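Local coordinates for putative ManD family dehydratase (Pantoea ananatis, PDB 3T6C), which dehydrates D-gluconate to 2-dehydro-3-deoxy-D-gluconate with low activity in vitro, using one magnesium ion per subunit, at residues 349-362 with 377-391. Sequence-based numbering, arbitrary orientation.
Sequences SPGDISPIGVCANM and TPMNDALREVFPGCP. With GCO (D-gluconic acid), chain D.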
loop_
_atom_site.group_PDB
_atom_site.type_symbol
_atom_site.label_atom_id
_atom_site.label_comp_id
_atom_site.label_asym_id
_atom_site.label_seq_id
_atom_site.Cartn_x
_atom_site.Cartn_y
_atom_site.Cartn_z
ATOM N N SER A 349 -24.361 10.331 24.820
ATOM C CA SER A 349 -25.060 10.967 25.943
ATOM C C SER A 349 -26.512 10.505 26.137
ATOM O O SER A 349 -27.422 11.291 25.873
ATOM C CB SER A 349 -25.014 12.473 25.699
ATOM O OG SER A 349 -25.236 13.146 26.933
ATOM N N PRO A 350 -26.733 9.276 26.537
ATOM C CA PRO A 350 -27.976 8.588 26.867
ATOM C C PRO A 350 -28.244 8.817 28.375
ATOM O O PRO A 350 -28.039 9.905 28.903
ATOM C CB PRO A 350 -27.690 7.148 26.468
ATOM C CG PRO A 350 -26.353 6.967 26.882
ATOM C CD PRO A 350 -25.621 8.339 26.735
ATOM N N GLY A 351 -28.957 7.904 28.974
ATOM C CA GLY A 351 -29.206 8.017 30.402
ATOM C C GLY A 351 -28.006 7.739 31.288
ATOM O O GLY A 351 -28.013 8.263 32.414
ATOM N N ASP A 352 -27.009 6.947 30.838
ATOM C CA ASP A 352 -25.971 6.676 31.827
ATOM C C ASP A 352 -24.812 7.607 31.543
ATOM O O ASP A 352 -23.689 7.222 31.169
ATOM C CB ASP A 352 -25.491 5.207 31.655
ATOM C CG ASP A 352 -25.222 4.774 30.209
ATOM O OD1 ASP A 352 -25.999 5.051 29.266
ATOM O OD2 ASP A 352 -24.188 4.101 29.990
ATOM N N ILE A 353 -25.018 8.801 32.074
ATOM C CA ILE A 353 -24.063 9.875 32.111
ATOM C C ILE A 353 -24.639 10.830 33.148
ATOM O O ILE A 353 -25.843 11.047 33.129
ATOM C CB ILE A 353 -23.900 10.500 30.731
ATOM C CG1 ILE A 353 -22.857 11.629 30.785
ATOM C CG2 ILE A 353 -25.220 11.036 30.120
ATOM C CD1 ILE A 353 -22.472 12.172 29.366
ATOM N N SER A 354 -23.820 11.476 33.989
ATOM C CA SER A 354 -24.420 12.404 34.963
ATOM C C SER A 354 -24.650 13.747 34.297
ATOM O O SER A 354 -24.085 14.012 33.245
ATOM C CB SER A 354 -23.517 12.590 36.189
ATOM O OG SER A 354 -22.411 13.363 35.825
ATOM N N PRO A 355 -25.467 14.636 34.917
ATOM C CA PRO A 355 -25.591 15.955 34.316
ATOM C C PRO A 355 -24.248 16.715 34.199
ATOM O O PRO A 355 -24.149 17.594 33.349
ATOM C CB PRO A 355 -26.491 16.686 35.304
ATOM C CG PRO A 355 -27.451 15.585 35.745
ATOM C CD PRO A 355 -26.501 14.389 35.941
ATOM N N ILE A 356 -23.270 16.398 35.047
ATOM C CA ILE A 356 -21.906 16.929 34.919
ATOM C C ILE A 356 -21.292 16.540 33.567
ATOM O O ILE A 356 -20.748 17.420 32.861
ATOM C CB ILE A 356 -21.038 16.441 36.069
ATOM C CG1 ILE A 356 -21.642 16.859 37.389
ATOM C CG2 ILE A 356 -19.593 17.002 35.938
ATOM C CD1 ILE A 356 -21.118 16.019 38.575
ATOM N N GLY A 357 -21.432 15.254 33.194
ATOM C CA GLY A 357 -20.957 14.733 31.908
ATOM C C GLY A 357 -21.721 15.354 30.740
ATOM O O GLY A 357 -21.125 15.687 29.713
ATOM N N VAL A 358 -23.025 15.556 30.925
ATOM C CA VAL A 358 -23.822 16.230 29.889
ATOM C C VAL A 358 -23.298 17.632 29.651
ATOM O O VAL A 358 -23.130 18.063 28.495
ATOM C CB VAL A 358 -25.295 16.292 30.301
ATOM C CG1 VAL A 358 -26.101 17.171 29.321
ATOM C CG2 VAL A 358 -25.831 14.882 30.315
ATOM N N CYS A 359 -23.005 18.363 30.729
ATOM C CA CYS A 359 -22.429 19.715 30.586
ATOM C C CYS A 359 -21.050 19.686 29.940
ATOM O O CYS A 359 -20.767 20.493 29.060
ATOM C CB CYS A 359 -22.350 20.427 31.948
ATOM S SG CYS A 359 -23.969 20.912 32.591
ATOM N N ALA A 360 -20.191 18.724 30.309
ATOM C CA ALA A 360 -18.892 18.620 29.661
ATOM C C ALA A 360 -19.034 18.379 28.160
ATOM O O ALA A 360 -18.382 19.062 27.373
ATOM C CB ALA A 360 -18.152 17.450 30.264
ATOM N N ASN A 361 -19.926 17.448 27.773
ATOM C CA ASN A 361 -20.170 17.223 26.334
ATOM C C ASN A 361 -20.517 18.542 25.665
ATOM O O ASN A 361 -20.023 18.866 24.575
ATOM C CB ASN A 361 -21.351 16.300 26.067
ATOM C CG ASN A 361 -21.092 14.870 26.424
ATOM O OD1 ASN A 361 -19.950 14.410 26.530
ATOM N ND2 ASN A 361 -22.198 14.099 26.510
ATOM N N MET A 362 -21.408 19.307 26.305
ATOM C CA MET A 362 -21.943 20.493 25.658
ATOM C C MET A 362 -20.922 21.650 25.616
ATOM O O MET A 362 -20.977 22.464 24.692
ATOM C CB MET A 362 -23.251 20.927 26.338
ATOM C CG MET A 362 -24.358 19.965 25.915
ATOM S SD MET A 362 -25.914 20.443 26.607
ATOM C CE MET A 362 -26.959 19.103 25.963
ATOM N N THR A 377 -31.121 12.640 26.092
ATOM C CA THR A 377 -32.319 12.007 26.659
ATOM C C THR A 377 -32.767 12.867 27.816
ATOM O O THR A 377 -31.959 13.413 28.585
ATOM C CB THR A 377 -32.087 10.543 27.124
ATOM O OG1 THR A 377 -31.009 10.530 28.031
ATOM C CG2 THR A 377 -31.735 9.625 25.987
ATOM N N PRO A 378 -34.074 13.056 27.930
ATOM C CA PRO A 378 -34.546 14.055 28.884
ATOM C C PRO A 378 -34.104 13.768 30.332
ATOM O O PRO A 378 -33.930 12.610 30.731
ATOM C CB PRO A 378 -36.076 14.018 28.736
ATOM C CG PRO A 378 -36.391 12.973 27.714
ATOM C CD PRO A 378 -35.121 12.523 27.044
ATOM N N MET A 379 -33.852 14.859 31.062
ATOM C CA MET A 379 -33.373 14.819 32.440
ATOM C C MET A 379 -34.580 15.130 33.273
ATOM O O MET A 379 -35.154 16.234 33.140
ATOM C CB MET A 379 -32.310 15.923 32.639
ATOM C CG MET A 379 -30.863 15.431 32.577
ATOM S SD MET A 379 -29.588 16.694 32.284
ATOM C CE MET A 379 -29.998 17.247 30.661
ATOM N N ASN A 380 -34.966 14.202 34.136
ATOM C CA ASN A 380 -36.164 14.425 34.953
ATOM C C ASN A 380 -36.024 15.461 36.053
ATOM O O ASN A 380 -34.954 16.036 36.289
ATOM C CB ASN A 380 -36.692 13.094 35.552
ATOM C CG ASN A 380 -35.764 12.458 36.632
ATOM O OD1 ASN A 380 -34.712 12.981 36.932
ATOM N ND2 ASN A 380 -36.183 11.325 37.212
ATOM N N ASP A 381 -37.124 15.736 36.740
ATOM C CA ASP A 381 -37.042 16.755 37.761
ATOM C C ASP A 381 -36.089 16.404 38.882
ATOM O O ASP A 381 -35.369 17.257 39.370
ATOM C CB ASP A 381 -38.428 17.147 38.256
ATOM C CG ASP A 381 -39.074 18.180 37.332
ATOM O OD1 ASP A 381 -39.758 17.775 36.351
ATOM O OD2 ASP A 381 -38.847 19.397 37.561
ATOM N N ALA A 382 -36.043 15.146 39.253
ATOM C CA ALA A 382 -35.112 14.732 40.317
ATOM C C ALA A 382 -33.640 14.995 39.923
ATOM O O ALA A 382 -32.855 15.498 40.761
ATOM C CB ALA A 382 -35.329 13.268 40.668
ATOM N N LEU A 383 -33.267 14.688 38.684
ATOM C CA LEU A 383 -31.929 15.002 38.201
ATOM C C LEU A 383 -31.646 16.494 38.236
ATOM O O LEU A 383 -30.579 16.933 38.681
ATOM C CB LEU A 383 -31.789 14.530 36.746
ATOM C CG LEU A 383 -31.400 13.060 36.600
ATOM C CD1 LEU A 383 -31.597 12.605 35.143
ATOM C CD2 LEU A 383 -29.922 12.881 37.060
ATOM N N ARG A 384 -32.636 17.277 37.805
ATOM C CA ARG A 384 -32.475 18.726 37.780
ATOM C C ARG A 384 -32.347 19.362 39.170
ATOM O O ARG A 384 -31.679 20.377 39.328
ATOM C CB ARG A 384 -33.597 19.361 36.958
ATOM C CG ARG A 384 -33.485 19.040 35.462
ATOM C CD ARG A 384 -34.598 19.645 34.615
ATOM N NE ARG A 384 -34.253 19.342 33.212
ATOM C CZ ARG A 384 -33.471 20.121 32.439
ATOM N NH1 ARG A 384 -33.007 21.283 32.904
ATOM N NH2 ARG A 384 -33.164 19.755 31.201
ATOM N N GLU A 385 -33.028 18.770 40.149
ATOM C CA GLU A 385 -32.936 19.170 41.538
ATOM C C GLU A 385 -31.594 18.790 42.159
ATOM O O GLU A 385 -30.964 19.604 42.836
ATOM C CB GLU A 385 -34.043 18.446 42.308
ATOM C CG GLU A 385 -34.167 18.852 43.762
ATOM C CD GLU A 385 -35.624 18.902 44.212
ATOM O OE1 GLU A 385 -35.916 19.718 45.068
ATOM O OE2 GLU A 385 -36.476 18.143 43.706
ATOM N N VAL A 386 -31.179 17.542 41.947
ATOM C CA VAL A 386 -29.905 17.043 42.520
ATOM C C VAL A 386 -28.688 17.718 41.887
ATOM O O VAL A 386 -27.687 17.938 42.549
ATOM C CB VAL A 386 -29.786 15.519 42.395
ATOM C CG1 VAL A 386 -28.401 15.031 42.815
ATOM C CG2 VAL A 386 -30.858 14.850 43.337
ATOM N N PHE A 387 -28.822 18.098 40.622
ATOM C CA PHE A 387 -27.744 18.782 39.903
ATOM C C PHE A 387 -28.171 20.145 39.396
ATOM O O PHE A 387 -28.476 20.294 38.229
ATOM C CB PHE A 387 -27.272 17.914 38.714
ATOM C CG PHE A 387 -26.662 16.591 39.108
ATOM C CD1 PHE A 387 -27.478 15.444 39.258
ATOM C CD2 PHE A 387 -25.297 16.472 39.279
ATOM C CE1 PHE A 387 -26.901 14.196 39.609
ATOM C CE2 PHE A 387 -24.717 15.271 39.605
ATOM C CZ PHE A 387 -25.522 14.116 39.774
ATOM N N PRO A 388 -28.174 21.170 40.258
ATOM C CA PRO A 388 -28.565 22.509 39.771
ATOM C C PRO A 388 -27.650 22.992 38.654
ATOM O O PRO A 388 -26.419 22.819 38.726
ATOM C CB PRO A 388 -28.396 23.402 41.014
ATOM C CG PRO A 388 -28.554 22.433 42.164
ATOM C CD PRO A 388 -27.929 21.144 41.705
ATOM N N GLY A 389 -28.243 23.592 37.616
ATOM C CA GLY A 389 -27.448 24.025 36.459
ATOM C C GLY A 389 -27.632 23.221 35.189
ATOM O O GLY A 389 -26.950 23.476 34.208
ATOM N N CYS A 390 -28.527 22.232 35.168
ATOM C CA CYS A 390 -28.669 21.436 33.954
ATOM C C CYS A 390 -29.037 22.362 32.777
ATOM O O CYS A 390 -29.734 23.378 32.995
ATOM C CB CYS A 390 -29.803 20.439 34.133
ATOM S SG CYS A 390 -29.350 19.062 35.242
ATOM N N PRO A 391 -28.541 22.044 31.569
ATOM C CA PRO A 391 -28.925 22.838 30.387
ATOM C C PRO A 391 -30.445 22.945 30.169
ATOM O O PRO A 391 -31.194 22.065 30.590
ATOM C CB PRO A 391 -28.270 22.073 29.233
ATOM C CG PRO A 391 -27.039 21.480 29.837
ATOM C CD PRO A 391 -27.379 21.168 31.287
HETATM C C1 GCO D . -26.572 5.015 22.610
HETATM C C2 GCO D . -26.014 3.787 23.223
HETATM C C3 GCO D . -26.638 3.397 24.549
HETATM C C4 GCO D . -25.826 2.311 25.225
HETATM C C5 GCO D . -25.826 2.524 26.719
HETATM C C6 GCO D . -25.013 1.491 27.479
HETATM O O1A GCO D . -27.126 5.921 23.300
HETATM O O1B GCO D . -26.348 5.219 21.372
HETATM O O2 GCO D . -25.893 2.797 22.235
HETATM O O3 GCO D . -27.925 2.990 24.265
HETATM O O4 GCO D . -26.415 1.065 24.900
HETATM O O5 GCO D . -25.319 3.780 26.979
HETATM O O6 GCO D . -24.970 1.693 28.878
HETATM O O HOH W 1 -28.712 13.260 27.785
#
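Pro-355 lays its ring over one face of Phe-387: its CD stands 3.6 Å from the centroid of the Phe-387 ring, only 13° off the normal, a CH-pi contact with the side chains crossing at about a right angle. Proline suits this first turn of helix 355-367, where its missing N-H costs no helical bond and its rigid ring offers polarised C-H groups to a flat aromatic face. With CG anti to the carbonyl carbon (chi1 -64°), the Phe-387 ring swings toward the helix to present that face, while Ile-356 CD1 meets its edge, 3.8 Å from CE2. Leu-383 CD2 and Cys-390 SG close on the same proline, SG lying 3.7 Å from Pro-355 CB. One turn further on, Cys-359 SG meets Pro-391 CD, and nearly a turn beyond that extended Met-362 brings its soft, polarisable SD against Pro-391 CG, at least in the modelled one of two Pro-391 conformers.

In the enolase-type barrel of the mandelate racemase family, helix 355-367 follows strand 344-345, and the intervening loop faces the active site. There Asp-352 has one carboxylate oxygen for each of two hydroxyls, gluconate O5 and O6, while Pro-350, probably important for activity and specificity as in relatives, packs CG 3.4 Å from gluconate O5.

Behind this loop the packing is looser. Water 1 bridges Ser-349 O and Thr-377 N, 3.9 Å apart, and Val-358 CG1 and Met-379 CE merely meet tip to tip at 4.1 Å. On the more exposed flank, Arg-384's planar, multi-donor guanidinium serves two in-plane carbonyls: NH1 and NH2 grip Pro-391 O in that conformer, and NE reaches Met-379 O.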